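Local structure of periplasmic binding protein/LacI transcriptional regulator (Brachyspira murdochii, 4KQC) at residues 142-147 / 207-212; 244-249 / 264-269; 258-263 / 303-308. The protein probably binds a carbohydrate or related small solute, as expected of a periplasmic binding protein serving an ABC transporter. One frame throughout, in Å; residues are numbered along the deposited sequence. Where two conformers were deposited one is given.

Overall arrangement
All three contacts lie in the domain built round the mixed sheet. Contact 1 comes first along the chain. It closes a long excursion that holds strand 179-184 and two helices, and it pairs strands 141-146 and 208-211. Contact 2 opens only after contact 1 has closed. It pairs strands 246-250 and 267-270 round helix 254-261, and strand 246-250 lies next to strand 208-211, so the two contacts join backbone to backbone. Contact 3 starts inside the loop of contact 2 and ends beyond it, so these two cross. It ties the end of helix 254-261 to the turn after strand 301-303, at the sheet edge.

Contact 1 (142-147 / 207-212); sequences KIAVLQ and LGIYLS
Lys142 O takes the first bond of this strand pair, from Leu207 N at 2.8 Å. Ile143 then sets its CG2 methyl 3.8 Å from Gly208 O. Ala144 uses both backbone groups: its N donates to Gly208 O at 3.0 Å, and its O accepts from Tyr210 N at 2.8 Å. The segment axes run parallel within 15°. These are two inner strands of the mixed sheet in the second lobe of a type I periplasmic binding protein fold. Strand 179-184 flanks 142-146 on its other edge. Val145 shares a sheet face with Tyr210, and its CG1 slants in to 3.8 Å from ring atom CD2. With CG of Tyr210 anti to the backbone N (chi1 164°), the ring lies on this shared face. There it stacks with Phe161, and the side chain also meets Ala117 and Val120 of helix 113-133. Tyr210 OH bonds to Arg157 O. Leu146 N donates to Tyr210 O at 2.8 Å, while its CD2 packs on Ile209 CG2 across the other face. Leu146 O is held twice by Ser212, by N at 3.2 Å and by OG at 2.7 Å. The hydroxyl sits in the carbonyl plane on a lone pair. OG of Ser212 lies between its own N and carbonyl carbon (chi1 69°), which lets it join the N-H on the same oxygen. Gln147 CA passes beside that hydroxyl, and its NE2 bonds to Asp149 O.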
loop_
_atom_site.group_PDB
_atom_site.type_symbol
_atom_site.label_atom_id
_atom_site.label_comp_id
_atom_site.label_asym_id
_atom_site.label_seq_id
_atom_site.Cartn_x
_atom_site.Cartn_y
_atom_site.Cartn_z
ATOM N N LYS A 142 -7.728 5.985 -22.423
ATOM C CA LYS A 142 -6.942 6.458 -21.292
ATOM C C LYS A 142 -7.243 5.688 -20.018
ATOM O O LYS A 142 -8.395 5.446 -19.715
ATOM C CB LYS A 142 -7.221 7.945 -21.053
ATOM C CG LYS A 142 -7.081 8.832 -22.282
ATOM C CD LYS A 142 -5.677 8.727 -22.867
ATOM C CE LYS A 142 -5.336 9.942 -23.716
ATOM N NZ LYS A 142 -6.196 10.043 -24.921
ATOM N N ILE A 143 -6.197 5.302 -19.319
ATOM C CA ILE A 143 -6.285 4.744 -17.978
ATOM C C ILE A 143 -5.448 5.622 -17.025
ATOM O O ILE A 143 -4.255 5.864 -17.263
ATOM C CB ILE A 143 -5.798 3.304 -17.929
ATOM C CG1 ILE A 143 -6.667 2.401 -18.857
ATOM C CG2 ILE A 143 -5.824 2.793 -16.499
ATOM C CD1 ILE A 143 -6.095 2.130 -20.238
ATOM N N ALA A 144 -6.080 6.144 -15.994
ATOM C CA ALA A 144 -5.406 7.018 -15.042
ATOM C C ALA A 144 -4.842 6.213 -13.900
ATOM O O ALA A 144 -5.506 5.268 -13.394
ATOM C CB ALA A 144 -6.393 8.009 -14.512
ATOM N N VAL A 145 -3.635 6.543 -13.494
ATOM C CA VAL A 145 -2.995 5.911 -12.339
ATOM C C VAL A 145 -2.812 7.034 -11.295
ATOM O O VAL A 145 -2.017 7.914 -11.525
ATOM C CB VAL A 145 -1.652 5.313 -12.754
ATOM C CG1 VAL A 145 -0.815 4.868 -11.522
ATOM C CG2 VAL A 145 -1.857 4.188 -13.777
ATOM N N LEU A 146 -3.493 6.968 -10.157
ATOM C CA LEU A 146 -3.311 7.964 -9.111
ATOM C C LEU A 146 -2.255 7.395 -8.203
ATOM O O LEU A 146 -2.516 6.455 -7.422
ATOM C CB LEU A 146 -4.620 8.221 -8.362
ATOM C CG LEU A 146 -5.557 9.240 -9.023
ATOM C CD1 LEU A 146 -5.105 10.664 -8.710
ATOM C CD2 LEU A 146 -5.702 9.053 -10.523
ATOM N N GLN A 147 -1.056 7.938 -8.362
ATOM C CA GLN A 147 0.116 7.511 -7.621
ATOM C C GLN A 147 0.239 8.311 -6.353
ATOM O O GLN A 147 0.203 9.523 -6.442
ATOM C CB GLN A 147 1.336 7.757 -8.525
ATOM C CG GLN A 147 2.665 7.648 -7.798
ATOM C CD GLN A 147 3.866 7.803 -8.711
ATOM O OE1 GLN A 147 3.751 7.660 -9.923
ATOM N NE2 GLN A 147 5.012 8.107 -8.138
ATOM N N LEU A 207 -11.143 5.466 -19.301
ATOM C CA LEU A 207 -11.886 4.202 -19.167
ATOM C C LEU A 207 -11.740 3.604 -17.796
ATOM O O LEU A 207 -12.640 2.894 -17.318
ATOM C CB LEU A 207 -11.406 3.120 -20.168
ATOM C CG LEU A 207 -11.578 3.331 -21.652
ATOM C CD1 LEU A 207 -11.027 2.104 -22.425
ATOM C CD2 LEU A 207 -13.065 3.484 -21.844
ATOM N N GLY A 208 -10.583 3.834 -17.185
ATOM C CA GLY A 208 -10.319 3.180 -15.872
ATOM C C GLY A 208 -9.477 4.092 -15.029
ATOM O O GLY A 208 -8.804 4.966 -15.540
ATOM N N ILE A 209 -9.509 3.821 -13.735
ATOM C CA ILE A 209 -8.742 4.554 -12.767
ATOM C C ILE A 209 -8.203 3.596 -11.747
ATOM O O ILE A 209 -8.975 2.810 -11.147
ATOM C CB ILE A 209 -9.628 5.567 -12.067
ATOM C CG1 ILE A 209 -10.261 6.566 -13.083
ATOM C CG2 ILE A 209 -8.802 6.251 -10.994
ATOM C CD1 ILE A 209 -11.299 7.519 -12.458
ATOM N N TYR A 210 -6.889 3.603 -11.577
ATOM C CA TYR A 210 -6.212 2.777 -10.534
ATOM C C TYR A 210 -5.842 3.721 -9.354
ATOM O O TYR A 210 -5.155 4.743 -9.517
ATOM C CB TYR A 210 -4.950 2.132 -11.095
ATOM C CG TYR A 210 -3.988 1.601 -10.057
ATOM C CD1 TYR A 210 -4.389 0.856 -8.974
ATOM C CD2 TYR A 210 -2.635 1.809 -10.188
ATOM C CE1 TYR A 210 -3.470 0.294 -8.078
ATOM C CE2 TYR A 210 -1.748 1.326 -9.271
ATOM C CZ TYR A 210 -2.136 0.567 -8.239
ATOM O OH TYR A 210 -1.185 0.115 -7.379
ATOM N N LEU A 211 -6.367 3.381 -8.177
ATOM C CA LEU A 211 -6.168 4.073 -6.918
ATOM C C LEU A 211 -5.093 3.381 -6.085
ATOM O O LEU A 211 -5.316 2.270 -5.642
ATOM C CB LEU A 211 -7.530 4.074 -6.195
ATOM C CG LEU A 211 -8.751 4.623 -6.940
ATOM C CD1 LEU A 211 -10.027 4.227 -6.218
ATOM C CD2 LEU A 211 -8.589 6.115 -7.111
ATOM N N SER A 212 -3.887 3.948 -6.004
ATOM C CA SER A 212 -2.729 3.284 -5.389
ATOM C C SER A 212 -2.757 3.141 -3.879
ATOM O O SER A 212 -1.911 2.423 -3.353
ATOM C CB SER A 212 -1.400 3.877 -5.878
ATOM O OG SER A 212 -1.214 5.184 -5.399
#

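Contact 2 (244-249 / 264-269); sequences DLVVMG and IIQGSV
Gly249 bonds the neighbouring strand with both backbone groups. Its N reaches Gly267 O at 3.0 Å. Its O accepts from Val269 N at 3.1 Å, with the donor 41° out of the carbonyl plane. Ser268 lies close alongside, its OG 3.1 Å from Gly249 CA, which leaves little room for a CB on Gly249. Ser268 OG bonds to Gln256 OE1 of helix 254-261. Val247 is next. Its O accepts from Gln266 N at 2.8 Å. Its CG1, anti to the backbone N (chi1 -179°), meets Ile265 CG1 obliquely at 4.1 Å. Val247 N donates at 2.9 Å to a water that sits where the segments diverge, near Leu245 O and Ile264 O. Gln266 joins through its aliphatic part. Its CB touches the CE methyl of Met248, a selenomethionine, and its CG meets Val246 CG1 at 4.2 Å, the two chains at about a right angle. The two strands are the parallel pair of a beta-alpha-beta crossover, with helix 254-261 between them. The direct hydrogen bonds across the pair all run backbone to backbone. The register they set therefore depends little on side-chain identity, and the side chains add mainly apolar packing.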
loop_
_atom_site.group_PDB
_atom_site.type_symbol
_atom_site.label_atom_id
_atom_site.label_comp_id
_atom_site.label_asym_id
_atom_site.label_seq_id
_atom_site.Cartn_x
_atom_site.Cartn_y
_atom_site.Cartn_z
ATOM N N ASP A 244 -19.189 2.374 -18.400
ATOM C CA ASP A 244 -18.955 2.646 -16.978
ATOM C C ASP A 244 -17.461 2.678 -16.669
ATOM O O ASP A 244 -16.698 1.936 -17.224
ATOM C CB ASP A 244 -19.553 1.582 -16.121
ATOM C CG ASP A 244 -21.049 1.447 -16.305
ATOM O OD1 ASP A 244 -21.658 2.316 -16.935
ATOM O OD2 ASP A 244 -21.575 0.479 -15.762
ATOM N N LEU A 245 -17.078 3.575 -15.765
ATOM C CA LEU A 245 -15.703 3.613 -15.314
ATOM C C LEU A 245 -15.337 2.353 -14.560
ATOM O O LEU A 245 -16.154 1.875 -13.771
ATOM C CB LEU A 245 -15.465 4.820 -14.395
ATOM C CG LEU A 245 -15.448 6.143 -15.051
ATOM C CD1 LEU A 245 -15.499 7.261 -14.049
ATOM C CD2 LEU A 245 -14.145 6.333 -15.823
ATOM N N VAL A 246 -14.160 1.831 -14.852
ATOM C CA VAL A 246 -13.569 0.695 -14.136
ATOM C C VAL A 246 -12.527 1.218 -13.177
ATOM O O VAL A 246 -11.490 1.683 -13.593
ATOM C CB VAL A 246 -12.929 -0.347 -15.078
ATOM C CG1 VAL A 246 -12.363 -1.512 -14.274
ATOM C CG2 VAL A 246 -13.984 -0.824 -16.088
ATOM N N VAL A 247 -12.861 1.148 -11.907
ATOM C CA VAL A 247 -12.030 1.725 -10.861
ATOM C C VAL A 247 -11.575 0.613 -9.914
ATOM O O VAL A 247 -12.395 -0.196 -9.479
ATOM C CB VAL A 247 -12.800 2.825 -10.113
ATOM C CG1 VAL A 247 -11.932 3.453 -9.023
ATOM C CG2 VAL A 247 -13.354 3.884 -11.079
HETATM N N MSE A 248 -10.288 0.549 -9.625
HETATM C CA MSE A 248 -9.692 -0.507 -8.765
HETATM C C MSE A 248 -8.743 0.162 -7.793
HETATM O O MSE A 248 -8.026 1.069 -8.198
HETATM C CB MSE A 248 -8.996 -1.590 -9.626
HETATM C CG MSE A 248 -10.069 -2.292 -10.469
HETATM SE SE MSE A 248 -9.125 -3.459 -11.719
HETATM C CE MSE A 248 -10.788 -4.233 -12.406
ATOM N N GLY A 249 -8.626 -0.401 -6.595
ATOM C CA GLY A 249 -7.797 0.177 -5.560
ATOM C C GLY A 249 -6.803 -0.735 -4.890
ATOM O O GLY A 249 -6.450 -1.790 -5.359
ATOM N N ILE A 264 -19.118 0.902 -6.913
ATOM C CA ILE A 264 -18.365 2.036 -7.401
ATOM C C ILE A 264 -16.900 1.643 -7.735
ATOM O O ILE A 264 -16.361 2.074 -8.716
ATOM C CB ILE A 264 -18.411 3.203 -6.373
ATOM C CG1 ILE A 264 -19.876 3.611 -6.092
ATOM C CG2 ILE A 264 -17.598 4.386 -6.888
ATOM C CD1 ILE A 264 -20.053 4.358 -4.811
ATOM N N ILE A 265 -16.332 0.769 -6.912
ATOM C CA ILE A 265 -14.974 0.280 -7.109
ATOM C C ILE A 265 -15.118 -1.208 -7.376
ATOM O O ILE A 265 -15.810 -1.906 -6.617
ATOM C CB ILE A 265 -14.080 0.583 -5.853
ATOM C CG1 ILE A 265 -13.919 2.079 -5.687
ATOM C CG2 ILE A 265 -12.757 -0.145 -5.944
ATOM C CD1 ILE A 265 -13.148 2.489 -4.439
ATOM N N GLN A 266 -14.509 -1.699 -8.459
ATOM C CA GLN A 266 -14.704 -3.084 -8.881
ATOM C C GLN A 266 -13.979 -4.053 -7.970
ATOM O O GLN A 266 -14.432 -5.174 -7.778
ATOM C CB GLN A 266 -14.299 -3.302 -10.345
ATOM C CG GLN A 266 -15.129 -2.513 -11.345
ATOM C CD GLN A 266 -16.623 -2.520 -10.978
ATOM O OE1 GLN A 266 -17.216 -1.496 -10.550
ATOM N NE2 GLN A 266 -17.221 -3.708 -11.064
ATOM N N GLY A 267 -12.864 -3.635 -7.386
ATOM C CA GLY A 267 -12.076 -4.545 -6.561
ATOM C C GLY A 267 -10.804 -3.817 -6.192
ATOM O O GLY A 267 -10.487 -2.765 -6.813
ATOM N N SER A 268 -10.085 -4.403 -5.270
ATOM C CA SER A 268 -8.808 -3.881 -4.803
ATOM C C SER A 268 -7.903 -4.974 -4.348
ATOM O O SER A 268 -8.308 -6.145 -4.190
ATOM C CB SER A 268 -9.040 -2.903 -3.626
ATOM O OG SER A 268 -9.701 -1.709 -4.047
ATOM N N VAL A 269 -6.635 -4.655 -4.144
ATOM C CA VAL A 269 -5.724 -5.635 -3.532
ATOM C C VAL A 269 -5.482 -5.316 -2.088
ATOM O O VAL A 269 -5.402 -4.142 -1.734
ATOM C CB VAL A 269 -4.378 -5.759 -4.293
ATOM C CG1 VAL A 269 -4.613 -6.381 -5.628
ATOM C CG2 VAL A 269 -3.685 -4.455 -4.451
HETATM O O HOH W 1 -15.686 0.839 -11.158
#

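Contact 3 (258-263 / 303-308); sequences DAIRNG and YDKTNI. With NO3 (nitrate ion), chain F.
The last turn of helix 254-261, closed by a Schellman motif at Gly263, rests through Ile260 and Arg261 on the turn 303-308. Gly263 N bonds back to Ile260 O at 3.2 Å, and its phi is positive (82°). The second bond of the motif, from Ile264 N to Ala259 O, is probable. Ile260 carries the apolar part. Its CD1 meets Tyr303 CE2 at 3.4 Å, the side chains at about a right angle. Its CG2, anti to the backbone N, faces the Asp304 backbone and Ile308 CD1. Lys305 lies along the carbonyls at the helix end. Its CG is 3.3 Å from Ile260 O, and its bent chain (chi3 101°) brings CE to 3.0 Å from Arg261 O. Arg261 is extended from CG to NE. Ile308 CD1 lies over one face of its guanidinium, toward the rim, and Ile308 CG2 comes to 3.7 Å from Arg261 NH1. Arg261 NH2 forms a salt bridge to Asp309. Farther round the helix, Asp258 OD1 forms a salt bridge to Lys254. Asp258 OD2 is 2.9 Å from O2 of a nitrate, probably from the crystallisation liquor, and Asn262 ND2 donates to nitrate O3 at 3.1 Å. With an alanine in place of Asp258, the Lys254 ammonium would probably be left without its carboxylate mate. Tyr303 ends strand 301-303, whose backbone bonds to Ser268 of strand 267-270. Tyr303 OH bonds to Asp251 O, and the tyrosine side chain also touches Leu257 of helix 254-261 and Ile313 of helix 311-314.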
loop_
_atom_site.group_PDB
_atom_site.type_symbol
_atom_site.label_atom_id
_atom_site.label_comp_id
_atom_site.label_asym_id
_atom_site.label_seq_id
_atom_site.Cartn_x
_atom_site.Cartn_y
_atom_site.Cartn_z
ATOM N N ASP A 258 -17.043 -0.026 1.537
ATOM C CA ASP A 258 -18.418 0.288 1.142
ATOM C C ASP A 258 -18.523 0.563 -0.370
ATOM O O ASP A 258 -19.523 0.168 -0.991
ATOM C CB ASP A 258 -18.875 1.532 1.897
ATOM C CG ASP A 258 -19.154 1.253 3.354
ATOM O OD1 ASP A 258 -19.234 0.055 3.743
ATOM O OD2 ASP A 258 -19.306 2.260 4.096
ATOM N N ALA A 259 -17.525 1.266 -0.938
ATOM C CA ALA A 259 -17.529 1.537 -2.399
ATOM C C ALA A 259 -17.486 0.241 -3.188
ATOM O O ALA A 259 -18.058 0.152 -4.269
ATOM C CB ALA A 259 -16.395 2.426 -2.809
ATOM N N ILE A 260 -16.709 -0.725 -2.719
ATOM C CA ILE A 260 -16.708 -2.085 -3.387
ATOM C C ILE A 260 -18.084 -2.754 -3.219
ATOM O O ILE A 260 -18.633 -3.229 -4.170
ATOM C CB ILE A 260 -15.573 -2.976 -2.876
ATOM C CG1 ILE A 260 -14.256 -2.400 -3.402
ATOM C CG2 ILE A 260 -15.754 -4.448 -3.336
ATOM C CD1 ILE A 260 -13.055 -2.922 -2.714
ATOM N N ARG A 261 -18.664 -2.727 -2.013
ATOM C CA ARG A 261 -20.007 -3.295 -1.826
ATOM C C ARG A 261 -21.092 -2.635 -2.695
ATOM O O ARG A 261 -22.000 -3.311 -3.203
ATOM C CB ARG A 261 -20.391 -3.245 -0.364
ATOM C CG ARG A 261 -19.556 -4.153 0.525
ATOM C CD ARG A 261 -20.031 -4.009 1.972
ATOM N NE ARG A 261 -19.140 -4.709 2.866
ATOM C CZ ARG A 261 -19.115 -6.031 2.975
ATOM N NH1 ARG A 261 -19.960 -6.778 2.281
ATOM N NH2 ARG A 261 -18.260 -6.613 3.821
ATOM N N ASN A 262 -20.982 -1.324 -2.903
ATOM C CA ASN A 262 -21.932 -0.545 -3.670
ATOM C C ASN A 262 -21.644 -0.505 -5.165
ATOM O O ASN A 262 -22.354 0.212 -5.884
ATOM C CB ASN A 262 -21.875 0.906 -3.163
ATOM C CG ASN A 262 -22.452 1.085 -1.788
ATOM O OD1 ASN A 262 -23.295 0.302 -1.357
ATOM N ND2 ASN A 262 -21.989 2.133 -1.070
ATOM N N GLY A 263 -20.566 -1.163 -5.638
ATOM C CA GLY A 263 -20.280 -1.250 -7.046
ATOM C C GLY A 263 -19.573 -0.083 -7.720
ATOM O O GLY A 263 -19.458 -0.038 -8.945
ATOM N N TYR A 303 -9.449 -8.715 -3.781
ATOM C CA TYR A 303 -10.769 -8.836 -3.151
ATOM C C TYR A 303 -11.784 -7.976 -3.913
ATOM O O TYR A 303 -11.437 -6.925 -4.524
ATOM C CB TYR A 303 -10.727 -8.591 -1.683
ATOM C CG TYR A 303 -10.638 -7.140 -1.270
ATOM C CD1 TYR A 303 -9.408 -6.514 -1.231
ATOM C CD2 TYR A 303 -11.766 -6.449 -0.876
ATOM C CE1 TYR A 303 -9.314 -5.246 -0.812
ATOM C CE2 TYR A 303 -11.675 -5.127 -0.469
ATOM C CZ TYR A 303 -10.448 -4.547 -0.468
ATOM O OH TYR A 303 -10.401 -3.232 -0.070
ATOM N N ASP A 304 -13.028 -8.454 -3.883
ATOM C CA ASP A 304 -14.101 -7.851 -4.632
ATOM C C ASP A 304 -15.405 -8.279 -3.977
ATOM O O ASP A 304 -15.383 -8.890 -2.921
ATOM C CB ASP A 304 -13.968 -8.160 -6.135
ATOM C CG ASP A 304 -14.130 -9.648 -6.480
ATOM O OD1 ASP A 304 -14.603 -10.416 -5.623
ATOM O OD2 ASP A 304 -13.710 -10.020 -7.606
ATOM N N LYS A 305 -16.512 -7.989 -4.632
ATOM C CA LYS A 305 -17.825 -8.275 -4.035
ATOM C C LYS A 305 -18.005 -9.738 -3.792
ATOM O O LYS A 305 -18.670 -10.124 -2.828
ATOM C CB LYS A 305 -18.942 -7.813 -4.944
ATOM C CG LYS A 305 -19.355 -6.404 -4.681
ATOM C CD LYS A 305 -20.722 -6.094 -5.323
ATOM C CE LYS A 305 -21.875 -6.133 -4.318
ATOM N NZ LYS A 305 -22.415 -7.470 -3.965
ATOM N N THR A 306 -17.386 -10.551 -4.627
ATOM C CA THR A 306 -17.550 -11.987 -4.527
ATOM C C THR A 306 -16.893 -12.605 -3.304
ATOM O O THR A 306 -17.404 -13.614 -2.766
ATOM C CB THR A 306 -17.018 -12.682 -5.786
ATOM O OG1 THR A 306 -17.646 -12.094 -6.929
ATOM C CG2 THR A 306 -17.313 -14.195 -5.743
ATOM N N ASN A 307 -15.762 -12.063 -2.855
ATOM C CA ASN A 307 -15.053 -12.716 -1.747
ATOM C C ASN A 307 -14.831 -11.846 -0.528
ATOM O O ASN A 307 -14.170 -12.262 0.429
ATOM C CB ASN A 307 -13.707 -13.304 -2.195
ATOM C CG ASN A 307 -12.691 -12.244 -2.583
ATOM O OD1 ASN A 307 -13.035 -11.066 -2.656
ATOM N ND2 ASN A 307 -11.436 -12.652 -2.782
ATOM N N ILE A 308 -15.380 -10.633 -0.562
ATOM C CA ILE A 308 -15.157 -9.705 0.558
ATOM C C ILE A 308 -15.602 -10.244 1.951
ATOM O O ILE A 308 -15.015 -9.862 2.994
ATOM C CB ILE A 308 -15.841 -8.344 0.266
ATOM C CG1 ILE A 308 -15.359 -7.228 1.207
ATOM C CG2 ILE A 308 -17.366 -8.472 0.342
ATOM C CD1 ILE A 308 -15.710 -5.832 0.723
HETATM N N NO3 F . -22.570 2.126 2.877
HETATM O O1 NO3 F . -22.822 0.933 2.703
HETATM O O2 NO3 F . -22.162 2.602 4.139
HETATM O O3 NO3 F . -22.696 3.027 1.819
#